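Local coordinates for protein HAD-superfamily hydrolase, subfamily IA, variant 1 (Ehrlichia chaffeensis, PDB 3KZX) that probably catalyses the hydrolysis of 2-phosphoglycolate to glycolate and phosphate, as a phosphatase of the haloacid dehalogenase-like (HAD) superfamily, at residues 30-34 with 35-39; 49-52 with 53-56; 126-130 with 131-135; 140-143 with 144-147. All blocks are in the same frame, centred on the assembly; numbering follows the deposited sequence.

Interactions 1, 3 and 4 cluster on the Rossmann-like core, whereas interaction 2 lies out in the helical part of the chain, its centre 23 Å from that of interaction 1. Interactions 1 and 3 follow neighbouring strands of the sheet and meet at the probable active-site edge: Tyr33 OH lies 2.8 Å from Lys128 NZ, a probable hydrogen bond, and Trp32 CG packs 3.5 Å from Leu133 CD1. Interaction 4 touches interaction 1 on another side, through Leu36 and Trp32, with Leu36 CD1 4.0 Å from Phe146 CZ. Its sulfate is remote from the probable active-site edge. Interactions 2 and 4 lie on opposite sides of the chain's centre.

Interaction 1 (30-34 with 35-39)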
loop_
_atom_site.group_PDB
_atom_site.type_symbol
_atom_site.label_atom_id
_atom_site.label_comp_id
_atom_site.label_asym_id
_atom_site.label_seq_id
_atom_site.Cartn_x
_atom_site.Cartn_y
_atom_site.Cartn_z
ATOM N N PHE A 30 -1.568 -7.469 -0.080
ATOM C CA PHE A 30 -1.691 -6.061 -0.440
ATOM C C PHE A 30 -0.660 -5.224 0.263
ATOM O O PHE A 30 -0.385 -5.453 1.423
ATOM C CB PHE A 30 -3.053 -5.501 -0.020
ATOM C CG PHE A 30 -4.224 -6.064 -0.779
ATOM C CD1 PHE A 30 -4.683 -5.433 -1.941
ATOM C CD2 PHE A 30 -4.880 -7.210 -0.351
ATOM C CE1 PHE A 30 -5.751 -5.923 -2.641
ATOM C CE2 PHE A 30 -5.970 -7.713 -1.079
ATOM C CZ PHE A 30 -6.400 -7.066 -2.201
ATOM N N ASP A 31 -0.134 -4.217 -0.412
ATOM C CA ASP A 31 0.547 -3.157 0.295
ATOM C C ASP A 31 -0.508 -2.180 0.791
ATOM O O ASP A 31 -1.663 -2.208 0.322
ATOM C CB ASP A 31 1.511 -2.464 -0.661
ATOM C CG ASP A 31 2.610 -1.657 0.068
ATOM O OD1 ASP A 31 2.601 -1.558 1.312
ATOM O OD2 ASP A 31 3.500 -1.157 -0.638
ATOM N N TRP A 32 -0.123 -1.323 1.741
ATOM C CA TRP A 32 -1.031 -0.402 2.374
ATOM C C TRP A 32 -0.950 0.982 1.674
ATOM O O TRP A 32 -1.783 1.322 0.827
ATOM C CB TRP A 32 -0.718 -0.365 3.891
ATOM C CG TRP A 32 -1.602 0.454 4.712
ATOM C CD1 TRP A 32 -1.268 1.606 5.369
ATOM C CD2 TRP A 32 -3.001 0.246 4.960
ATOM N NE1 TRP A 32 -2.362 2.111 6.021
ATOM C CE2 TRP A 32 -3.437 1.293 5.789
ATOM C CE3 TRP A 32 -3.922 -0.727 4.560
ATOM C CZ2 TRP A 32 -4.755 1.395 6.239
ATOM C CZ3 TRP A 32 -5.238 -0.619 5.004
ATOM C CH2 TRP A 32 -5.637 0.439 5.834
ATOM N N TYR A 33 0.091 1.745 1.958
ATOM C CA TYR A 33 0.186 3.093 1.421
ATOM C C TYR A 33 0.374 3.059 -0.107
ATOM O O TYR A 33 1.228 2.361 -0.597
ATOM C CB TYR A 33 1.357 3.853 2.038
ATOM C CG TYR A 33 1.156 4.357 3.460
ATOM C CD1 TYR A 33 -0.079 4.857 3.895
ATOM C CD2 TYR A 33 2.205 4.387 4.333
ATOM C CE1 TYR A 33 -0.237 5.311 5.184
ATOM C CE2 TYR A 33 2.069 4.874 5.634
ATOM C CZ TYR A 33 0.853 5.318 6.060
ATOM O OH TYR A 33 0.752 5.818 7.347
ATOM N N ASN A 34 -0.441 3.838 -0.831
ATOM C CA ASN A 34 -0.368 3.955 -2.298
ATOM C C ASN A 34 -0.805 2.710 -3.091
ATOM O O ASN A 34 -0.702 2.670 -4.313
ATOM C CB ASN A 34 0.994 4.499 -2.709
ATOM C CG ASN A 34 1.336 5.769 -1.939
ATOM O OD1 ASN A 34 0.626 6.773 -2.039
ATOM N ND2 ASN A 34 2.376 5.716 -1.119
ATOM N N THR A 35 -1.348 1.728 -2.376
ATOM C CA THR A 35 -2.029 0.580 -2.963
ATOM C C THR A 35 -3.446 0.606 -2.394
ATOM O O THR A 35 -4.350 1.234 -2.984
ATOM C CB THR A 35 -1.224 -0.735 -2.699
ATOM O OG1 THR A 35 0.091 -0.573 -3.275
ATOM C CG2 THR A 35 -1.933 -1.969 -3.338
ATOM N N LEU A 36 -3.677 -0.020 -1.245
ATOM C CA LEU A 36 -5.013 0.101 -0.649
ATOM C C LEU A 36 -5.409 1.565 -0.326
ATOM O O LEU A 36 -6.558 1.951 -0.524
ATOM C CB LEU A 36 -5.185 -0.795 0.581
ATOM C CG LEU A 36 -5.263 -2.322 0.352
ATOM C CD1 LEU A 36 -5.113 -3.092 1.689
ATOM C CD2 LEU A 36 -6.578 -2.716 -0.411
ATOM N N ILE A 37 -4.475 2.338 0.202
ATOM C CA ILE A 37 -4.713 3.667 0.734
ATOM C C ILE A 37 -4.186 4.766 -0.198
ATOM O O ILE A 37 -3.067 4.686 -0.707
ATOM C CB ILE A 37 -4.029 3.800 2.111
ATOM C CG1 ILE A 37 -4.819 3.014 3.165
ATOM C CG2 ILE A 37 -3.798 5.321 2.516
ATOM C CD1 ILE A 37 -6.166 3.663 3.550
ATOM N N ASP A 38 -5.002 5.786 -0.414
ATOM C CA ASP A 38 -4.644 6.949 -1.199
ATOM C C ASP A 38 -4.044 7.962 -0.235
ATOM O O ASP A 38 -4.759 8.474 0.638
ATOM C CB ASP A 38 -5.895 7.508 -1.889
ATOM C CG ASP A 38 -5.587 8.698 -2.768
ATOM O OD1 ASP A 38 -4.497 9.316 -2.608
ATOM O OD2 ASP A 38 -6.469 9.043 -3.578
ATOM N N THR A 39 -2.740 8.221 -0.335
ATOM C CA THR A 39 -2.092 9.139 0.629
ATOM C C THR A 39 -2.202 10.629 0.202
ATOM O O THR A 39 -1.668 11.503 0.860
ATOM C CB THR A 39 -0.623 8.793 0.915
ATOM O OG1 THR A 39 0.141 8.871 -0.285
ATOM C CG2 THR A 39 -0.480 7.370 1.498
HETATM O O HOH W 1 -1.598 7.491 -2.909
HETATM O O HOH W 2 2.727 8.121 0.312
#
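Asn34 is held twice by the chain that follows it: its OD1 accepts from Thr39 OG1 at 2.8 Å, and its backbone N gives an equally short bond to Ile37 O. Two waters reinforce the link, one joining Asn34 OD1 to Thr39 N, the other Asn34 ND2 to Thr39 OG1. Asparagine suits the place because it tolerates the positive phi (70°) found here. Two residues earlier, Trp32 O accepts from Ile37 N at 2.9 Å, closing a wide, pi-type turn, and from Thr35 N at 3.3 Å in a tighter turn inside it; the donors arrive from opposite faces of the carbonyl plane.

Packing completes the turn. The indole of Trp32, its CG anti to the backbone N (chi1 -176°), lays one face on Ile37 CG1, 3.5 Å from the centroid of the six-membered ring: a CH-pi contact. Leu36 CD1 touches the rim of that indole and, at 3.6 Å, Phe30 CB.

The turn and the short strand pair 37-38/103-104 are consistent with the squiggle and flap of HAD enzymes, Asp31, salt-bridged to Lys159, then lying at the position of the first-motif aspartate. Phe30 continues onto helix 108-117, Trp32 onto helix 130-139.

Interaction 2 (49-52 with 53-56); sequences YQVL and DQMG
Val51 and Met55, one helical turn apart, run side by side in the same direction, and Val51 CG1 rests 3.8 Å from Met55 SD. The thioether can follow this surface because the chain is straight at chi2 and bends only at chi3 (70°). Its CG passes 3.0 Å from Val51 O, a close approach beside the very carbonyl that accepts from Met55 N.

On the exposed flank the pattern recurs in polar form. Gln54 CG, lying beside its own backbone N, comes 3.1 Å from Gln50 O, and its extended chain crosses Val51 obliquely; glutamine suits this flank because its aliphatic stem can lie on the backbone. Asp53 CB packs against the carbonyls of Tyr49 and Gln50, while the residue keeps a charged end on an exposed surface.

What sets these positions is the backbone: Tyr49 O, Gln50 O and Val51 O receive Asp53 N, Gln54 N and Met55 N, the middle bond 2.8 Å long and almost straight (174°). Tyr49 OH bonds to Asp63 and to Leu62 N beyond the helix, while Val51 and Met55 face Leu88 of helix 82-95.

Helix 45-54 then ends in a Schellman motif. Gly56 turns to positive phi (94°), where the absence of a side chain avoids a clash with the preceding carbonyl, and Gly56 N bonds to Asp53 O at 2.8 Å. The packing of helix 45-54 on helix 82-95 is consistent with the helical cap of such HAD phosphatases.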
loop_
_atom_site.group_PDB
_atom_site.type_symbol
_atom_site.label_atom_id
_atom_site.label_comp_id
_atom_site.label_asym_id
_atom_site.label_seq_id
_atom_site.Cartn_x
_atom_site.Cartn_y
_atom_site.Cartn_z
ATOM N N TYR A 49 4.662 19.823 5.838
ATOM C CA TYR A 49 5.532 20.903 6.308
ATOM C C TYR A 49 6.922 20.362 6.644
ATOM O O TYR A 49 7.921 20.947 6.234
ATOM C CB TYR A 49 4.944 21.625 7.529
ATOM C CG TYR A 49 3.824 22.605 7.212
ATOM C CD1 TYR A 49 3.950 23.538 6.203
ATOM C CD2 TYR A 49 2.649 22.605 7.954
ATOM C CE1 TYR A 49 2.928 24.446 5.934
ATOM C CE2 TYR A 49 1.617 23.500 7.692
ATOM C CZ TYR A 49 1.757 24.418 6.673
ATOM O OH TYR A 49 0.735 25.327 6.416
ATOM N N GLN A 50 6.981 19.244 7.364
ATOM C CA GLN A 50 8.274 18.607 7.711
ATOM C C GLN A 50 9.043 18.217 6.454
ATOM O O GLN A 50 10.238 18.432 6.370
ATOM C CB GLN A 50 8.066 17.355 8.569
ATOM C CG GLN A 50 7.635 17.641 10.012
ATOM C CD GLN A 50 6.985 16.433 10.704
ATOM O OE1 GLN A 50 6.672 15.411 10.069
ATOM N NE2 GLN A 50 6.778 16.553 12.018
ATOM N N VAL A 51 8.347 17.666 5.458
ATOM C CA VAL A 51 8.997 17.315 4.204
ATOM C C VAL A 51 9.574 18.540 3.498
ATOM O O VAL A 51 10.730 18.534 3.074
ATOM C CB VAL A 51 8.015 16.551 3.268
ATOM C CG1 VAL A 51 8.617 16.340 1.899
ATOM C CG2 VAL A 51 7.604 15.198 3.903
ATOM N N LEU A 52 8.777 19.603 3.418
ATOM C CA LEU A 52 9.190 20.827 2.742
ATOM C C LEU A 52 10.331 21.462 3.502
ATOM O O LEU A 52 11.303 21.909 2.891
ATOM C CB LEU A 52 8.025 21.822 2.601
ATOM C CG LEU A 52 6.937 21.390 1.610
ATOM C CD1 LEU A 52 5.677 22.210 1.796
ATOM C CD2 LEU A 52 7.454 21.462 0.158
ATOM N N ASP A 53 10.198 21.473 4.827
ATOM C CA ASP A 53 11.309 21.834 5.749
ATOM C C ASP A 53 12.631 21.103 5.446
ATOM O O ASP A 53 13.665 21.765 5.213
ATOM C CB ASP A 53 10.919 21.535 7.198
ATOM C CG ASP A 53 10.612 22.766 7.975
ATOM O OD1 ASP A 53 11.499 23.176 8.787
ATOM O OD2 ASP A 53 9.519 23.345 7.739
ATOM N N GLN A 54 12.591 19.766 5.474
ATOM C CA GLN A 54 13.752 18.905 5.130
ATOM C C GLN A 54 14.316 19.307 3.767
ATOM O O GLN A 54 15.539 19.341 3.571
ATOM C CB GLN A 54 13.400 17.412 5.056
ATOM C CG GLN A 54 12.858 16.711 6.319
ATOM C CD GLN A 54 12.171 15.364 6.000
ATOM O OE1 GLN A 54 11.002 15.127 6.350
ATOM N NE2 GLN A 54 12.902 14.480 5.316
ATOM N N MET A 55 13.424 19.643 2.839
ATOM C CA MET A 55 13.802 19.977 1.469
ATOM C C MET A 55 14.291 21.418 1.348
ATOM O O MET A 55 14.632 21.866 0.254
ATOM C CB MET A 55 12.622 19.725 0.511
ATOM C CG MET A 55 12.196 18.259 0.427
ATOM S SD MET A 55 10.884 17.807 -0.754
ATOM C CE MET A 55 11.685 18.006 -2.360
ATOM N N GLY A 56 14.305 22.143 2.469
ATOM C CA GLY A 56 14.852 23.508 2.521
ATOM C C GLY A 56 13.818 24.593 2.323
ATOM O O GLY A 56 14.112 25.752 2.551
#

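Interaction 3 (126-130 with 131-135)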
loop_
_atom_site.group_PDB
_atom_site.type_symbol
_atom_site.label_atom_id
_atom_site.label_comp_id
_atom_site.label_asym_id
_atom_site.label_seq_id
_atom_site.Cartn_x
_atom_site.Cartn_y
_atom_site.Cartn_z
ATOM N N SER A 126 3.701 -4.349 4.428
ATOM C CA SER A 126 3.979 -2.936 4.377
ATOM C C SER A 126 5.269 -2.616 5.124
ATOM O O SER A 126 5.613 -3.320 6.093
ATOM C CB SER A 126 2.820 -2.170 5.045
ATOM O OG SER A 126 3.098 -0.783 5.121
ATOM N N ASN A 127 5.968 -1.557 4.700
ATOM C CA ASN A 127 7.096 -1.016 5.454
ATOM C C ASN A 127 6.704 0.010 6.530
ATOM O O ASN A 127 7.563 0.502 7.261
ATOM C CB ASN A 127 8.176 -0.450 4.523
ATOM C CG ASN A 127 9.012 -1.546 3.853
ATOM O OD1 ASN A 127 8.797 -2.769 4.068
ATOM N ND2 ASN A 127 9.986 -1.108 3.027
ATOM N N LYS A 128 5.421 0.306 6.651
ATOM C CA LYS A 128 4.947 1.060 7.790
ATOM C C LYS A 128 5.189 0.284 9.087
ATOM O O LYS A 128 5.062 -0.940 9.134
ATOM C CB LYS A 128 3.473 1.399 7.658
ATOM C CG LYS A 128 2.916 2.275 8.755
ATOM C CD LYS A 128 1.454 2.600 8.511
ATOM C CE LYS A 128 0.856 3.388 9.630
ATOM N NZ LYS A 128 1.547 4.701 9.828
ATOM N N ASN A 129 5.502 1.008 10.160
ATOM C CA ASN A 129 5.633 0.365 11.479
ATOM C C ASN A 129 4.456 -0.553 11.758
ATOM O O ASN A 129 3.311 -0.125 11.659
ATOM C CB ASN A 129 5.688 1.443 12.565
ATOM C CG ASN A 129 5.815 0.866 13.909
ATOM O OD1 ASN A 129 4.822 0.653 14.591
ATOM N ND2 ASN A 129 7.052 0.494 14.285
ATOM N N GLY A 130 4.732 -1.802 12.126
ATOM C CA GLY A 130 3.681 -2.795 12.302
ATOM C C GLY A 130 2.584 -2.417 13.272
ATOM O O GLY A 130 1.395 -2.642 13.007
ATOM N N GLU A 131 2.956 -1.848 14.414
ATOM C CA GLU A 131 1.956 -1.518 15.419
ATOM C C GLU A 131 1.033 -0.430 14.948
ATOM O O GLU A 131 -0.186 -0.564 15.102
ATOM C CB GLU A 131 2.599 -1.158 16.780
ATOM C CG GLU A 131 3.239 -2.357 17.475
ATOM C CD GLU A 131 2.246 -3.477 17.816
ATOM O OE1 GLU A 131 1.189 -3.210 18.454
ATOM O OE2 GLU A 131 2.528 -4.632 17.446
ATOM N N ARG A 132 1.580 0.626 14.334
ATOM C CA ARG A 132 0.736 1.732 13.856
ATOM C C ARG A 132 -0.058 1.272 12.639
ATOM O O ARG A 132 -1.221 1.639 12.474
ATOM C CB ARG A 132 1.587 2.966 13.496
ATOM C CG ARG A 132 2.267 3.688 14.709
ATOM C CD ARG A 132 1.239 4.389 15.625
ATOM N NE ARG A 132 0.104 4.880 14.846
ATOM C CZ ARG A 132 -1.135 5.053 15.300
ATOM N NH1 ARG A 132 -1.450 4.818 16.580
ATOM N NH2 ARG A 132 -2.076 5.474 14.448
ATOM N N LEU A 133 0.571 0.458 11.787
ATOM C CA LEU A 133 -0.141 -0.162 10.649
ATOM C C LEU A 133 -1.397 -0.920 11.085
ATOM O O LEU A 133 -2.503 -0.691 10.546
ATOM C CB LEU A 133 0.816 -1.074 9.895
ATOM C CG LEU A 133 0.227 -1.927 8.795
ATOM C CD1 LEU A 133 -0.230 -1.028 7.612
ATOM C CD2 LEU A 133 1.286 -3.028 8.366
ATOM N N ARG A 134 -1.253 -1.789 12.090
ATOM C CA ARG A 134 -2.406 -2.532 12.607
ATOM C C ARG A 134 -3.463 -1.643 13.237
ATOM O O ARG A 134 -4.645 -1.938 13.118
ATOM C CB ARG A 134 -1.994 -3.646 13.583
ATOM C CG ARG A 134 -1.329 -4.836 12.893
ATOM C CD ARG A 134 -0.860 -5.933 13.847
ATOM N NE ARG A 134 0.426 -5.615 14.493
ATOM C CZ ARG A 134 1.628 -5.769 13.925
ATOM N NH1 ARG A 134 1.754 -6.292 12.691
ATOM N NH2 ARG A 134 2.709 -5.456 14.610
ATOM N N SER A 135 -3.045 -0.555 13.892
ATOM C CA SER A 135 -3.994 0.389 14.461
ATOM C C SER A 135 -4.784 1.100 13.366
ATOM O O SER A 135 -5.999 1.254 13.494
ATOM C CB SER A 135 -3.301 1.401 15.373
ATOM O OG SER A 135 -4.220 2.416 15.736
HETATM O O HOH W 3 -0.156 6.072 11.646
#
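Asn129 and Leu133 meet at the start of helix 130-139, where Asn129 O takes the first main-chain bond from Leu133 N at 2.8 Å. Asn129 is also the N-cap: with CG anti to its backbone N (chi1 180°), OD1 reaches forward to the first turn, accepting from Arg132 N at 3.3 Å, in the carbonyl plane and on a lone pair, and more weakly from Glu131 N. Asparagine is apt here, since a short side-chain carbonyl can satisfy N-H groups that lack a preceding helical turn.

The tightly packed, buried side is mostly aliphatic: Leu133 lies against Ser126 CB and the methylenes of Lys128. Leu133 CD2 is 3.8 Å from Ser126 CB, while Lys128 stretches across Leu133, its CD 4.0 Å from Leu133 CB. Beyond that arm the ammonium group binds Tyr33 OH and reaches a water at 2.8 Å from Lys128 NZ; the same water is held weakly by Arg132 NE.

The outer side is polar and more exposed. Arg134 folds back so that the face of its guanidinium lies over Gly130 O, CZ being 3.3 Å from that atom; glycine has no side chain to obstruct it. Arg134 NH2 then makes a salt bridge to Glu131 OE2 at 3.0 Å, nearly within the guanidinium plane, and NH1 pairs with Asp154. Arg132 turns to Glu136.

Ser126 OG accepts from Lys128 N, an ST turn. A serine ending a core strand, followed by a capped helix, is consistent with motif II of the HAD fold.

Interaction 4 (140-143 with 144-147). With SO4 (sulfate ion), chain B.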
loop_
_atom_site.group_PDB
_atom_site.type_symbol
_atom_site.label_atom_id
_atom_site.label_comp_id
_atom_site.label_asym_id
_atom_site.label_seq_id
_atom_site.Cartn_x
_atom_site.Cartn_y
_atom_site.Cartn_z
ATOM N N LYS A 140 -10.029 1.629 10.464
ATOM C CA LYS A 140 -10.917 1.564 9.295
ATOM C C LYS A 140 -11.825 0.335 9.265
ATOM O O LYS A 140 -12.480 0.092 8.249
ATOM C CB LYS A 140 -10.116 1.670 7.986
ATOM C CG LYS A 140 -9.330 2.981 7.874
ATOM C CD LYS A 140 -9.051 3.410 6.418
ATOM C CE LYS A 140 -10.138 4.337 5.817
ATOM N NZ LYS A 140 -10.449 5.596 6.553
ATOM N N ASN A 141 -11.890 -0.412 10.373
ATOM C CA ASN A 141 -12.685 -1.634 10.469
ATOM C C ASN A 141 -12.350 -2.675 9.381
ATOM O O ASN A 141 -13.251 -3.294 8.807
ATOM C CB ASN A 141 -14.197 -1.321 10.423
ATOM C CG ASN A 141 -14.708 -0.605 11.654
ATOM O OD1 ASN A 141 -14.258 -0.834 12.782
ATOM N ND2 ASN A 141 -15.714 0.247 11.446
ATOM N N LEU A 142 -11.061 -2.851 9.080
ATOM C CA LEU A 142 -10.644 -3.750 8.014
ATOM C C LEU A 142 -9.864 -4.965 8.530
ATOM O O LEU A 142 -9.480 -5.812 7.746
ATOM C CB LEU A 142 -9.725 -3.001 7.032
ATOM C CG LEU A 142 -10.381 -1.826 6.303
ATOM C CD1 LEU A 142 -9.324 -1.151 5.428
ATOM C CD2 LEU A 142 -11.612 -2.257 5.461
ATOM N N THR A 143 -9.647 -5.035 9.839
ATOM C CA THR A 143 -8.855 -6.134 10.422
ATOM C C THR A 143 -9.377 -7.508 10.027
ATOM O O THR A 143 -8.582 -8.396 9.704
ATOM C CB THR A 143 -8.748 -5.980 11.931
ATOM O OG1 THR A 143 -8.170 -4.693 12.188
ATOM C CG2 THR A 143 -7.867 -7.123 12.534
ATOM N N HIS A 144 -10.707 -7.666 10.027
ATOM C CA HIS A 144 -11.345 -8.949 9.747
ATOM C C HIS A 144 -11.029 -9.511 8.351
ATOM O O HIS A 144 -11.114 -10.742 8.114
ATOM C CB HIS A 144 -12.871 -8.861 9.945
ATOM C CG HIS A 144 -13.590 -8.088 8.876
ATOM N ND1 HIS A 144 -13.657 -6.710 8.873
ATOM C CD2 HIS A 144 -14.312 -8.505 7.805
ATOM C CE1 HIS A 144 -14.349 -6.307 7.820
ATOM N NE2 HIS A 144 -14.781 -7.374 7.173
ATOM N N TYR A 145 -10.661 -8.639 7.423
ATOM C CA TYR A 145 -10.295 -9.104 6.089
ATOM C C TYR A 145 -8.962 -9.870 6.021
ATOM O O TYR A 145 -8.751 -10.627 5.086
ATOM C CB TYR A 145 -10.209 -7.940 5.097
ATOM C CG TYR A 145 -11.556 -7.366 4.673
ATOM C CD1 TYR A 145 -12.511 -8.164 4.082
ATOM C CD2 TYR A 145 -11.850 -6.031 4.855
ATOM C CE1 TYR A 145 -13.766 -7.642 3.703
ATOM C CE2 TYR A 145 -13.087 -5.500 4.476
ATOM C CZ TYR A 145 -14.036 -6.318 3.908
ATOM O OH TYR A 145 -15.243 -5.795 3.512
ATOM N N PHE A 146 -8.059 -9.607 6.950
ATOM C CA PHE A 146 -6.649 -10.013 6.783
ATOM C C PHE A 146 -6.216 -11.042 7.762
ATOM O O PHE A 146 -6.372 -10.863 8.985
ATOM C CB PHE A 146 -5.730 -8.800 6.875
ATOM C CG PHE A 146 -6.065 -7.755 5.877
ATOM C CD1 PHE A 146 -5.820 -7.985 4.511
ATOM C CD2 PHE A 146 -6.678 -6.588 6.254
ATOM C CE1 PHE A 146 -6.183 -7.065 3.593
ATOM C CE2 PHE A 146 -7.037 -5.655 5.310
ATOM C CZ PHE A 146 -6.794 -5.902 3.987
ATOM N N ASP A 147 -5.678 -12.139 7.250
ATOM C CA ASP A 147 -5.238 -13.205 8.133
ATOM C C ASP A 147 -3.819 -13.026 8.646
ATOM O O ASP A 147 -3.398 -13.753 9.539
ATOM C CB ASP A 147 -5.480 -14.552 7.495
ATOM C CG ASP A 147 -6.981 -14.881 7.450
ATOM O OD1 ASP A 147 -7.512 -15.087 6.378
ATOM O OD2 ASP A 147 -7.638 -14.859 8.504
HETATM S S SO4 B . -12.610 -5.162 12.100
HETATM O O1 SO4 B . -12.522 -5.945 13.325
HETATM O O2 SO4 B . -11.534 -4.153 12.168
HETATM O O3 SO4 B . -12.472 -6.034 10.959
HETATM O O4 SO4 B . -13.942 -4.530 11.977
#
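Thr143 and His144 jointly grip a sulfate ion, probably taken up from the crystallisation liquor. Thr143 N donates to its O2 at 3.1 Å. His144 meets O3 with its backbone N at 2.6 Å and also with its ring; the 2.5 Å from His144 ND1 to O3 is too short to be taken literally, so the details of that bond are doubtful. The double approach follows from chi1 of 73°, which places CG between the backbone N and the carbonyl carbon and brings ND1 round to the side of the main-chain N-H. At the edge of the same ring, Asn141 O lies 3.4 Å from His144 CE1.

The backbone makes a 3-10 turn: Tyr145 N reaches Leu142 O and Phe146 N reaches Thr143 O, both at 3.1 Å and both from well above the carbonyl plane, as is usual in so tight a turn. Just before it, Asn141, whose positive phi asparagine readily adopts, closes helix 130-139 in a Schellman motif.

His144 NE2 sits above the centre of one face of the Tyr145 ring, linking the ion site to the apolar side. There Leu142 CD2 meets the edge of the Tyr145 ring at CE2, 3.7 Å away, and Leu142 CB approaches Phe146 CE2 at 4.2 Å.

Tyr145 and Phe146 face helix 108-117, where Tyr145 OH bonds to Asp113; Phe146 also touches Met122 and Ile124 of strand 121-126. The turn thus links helix 130-139 to strand 148-152, an outermost strand of the parallel sheet.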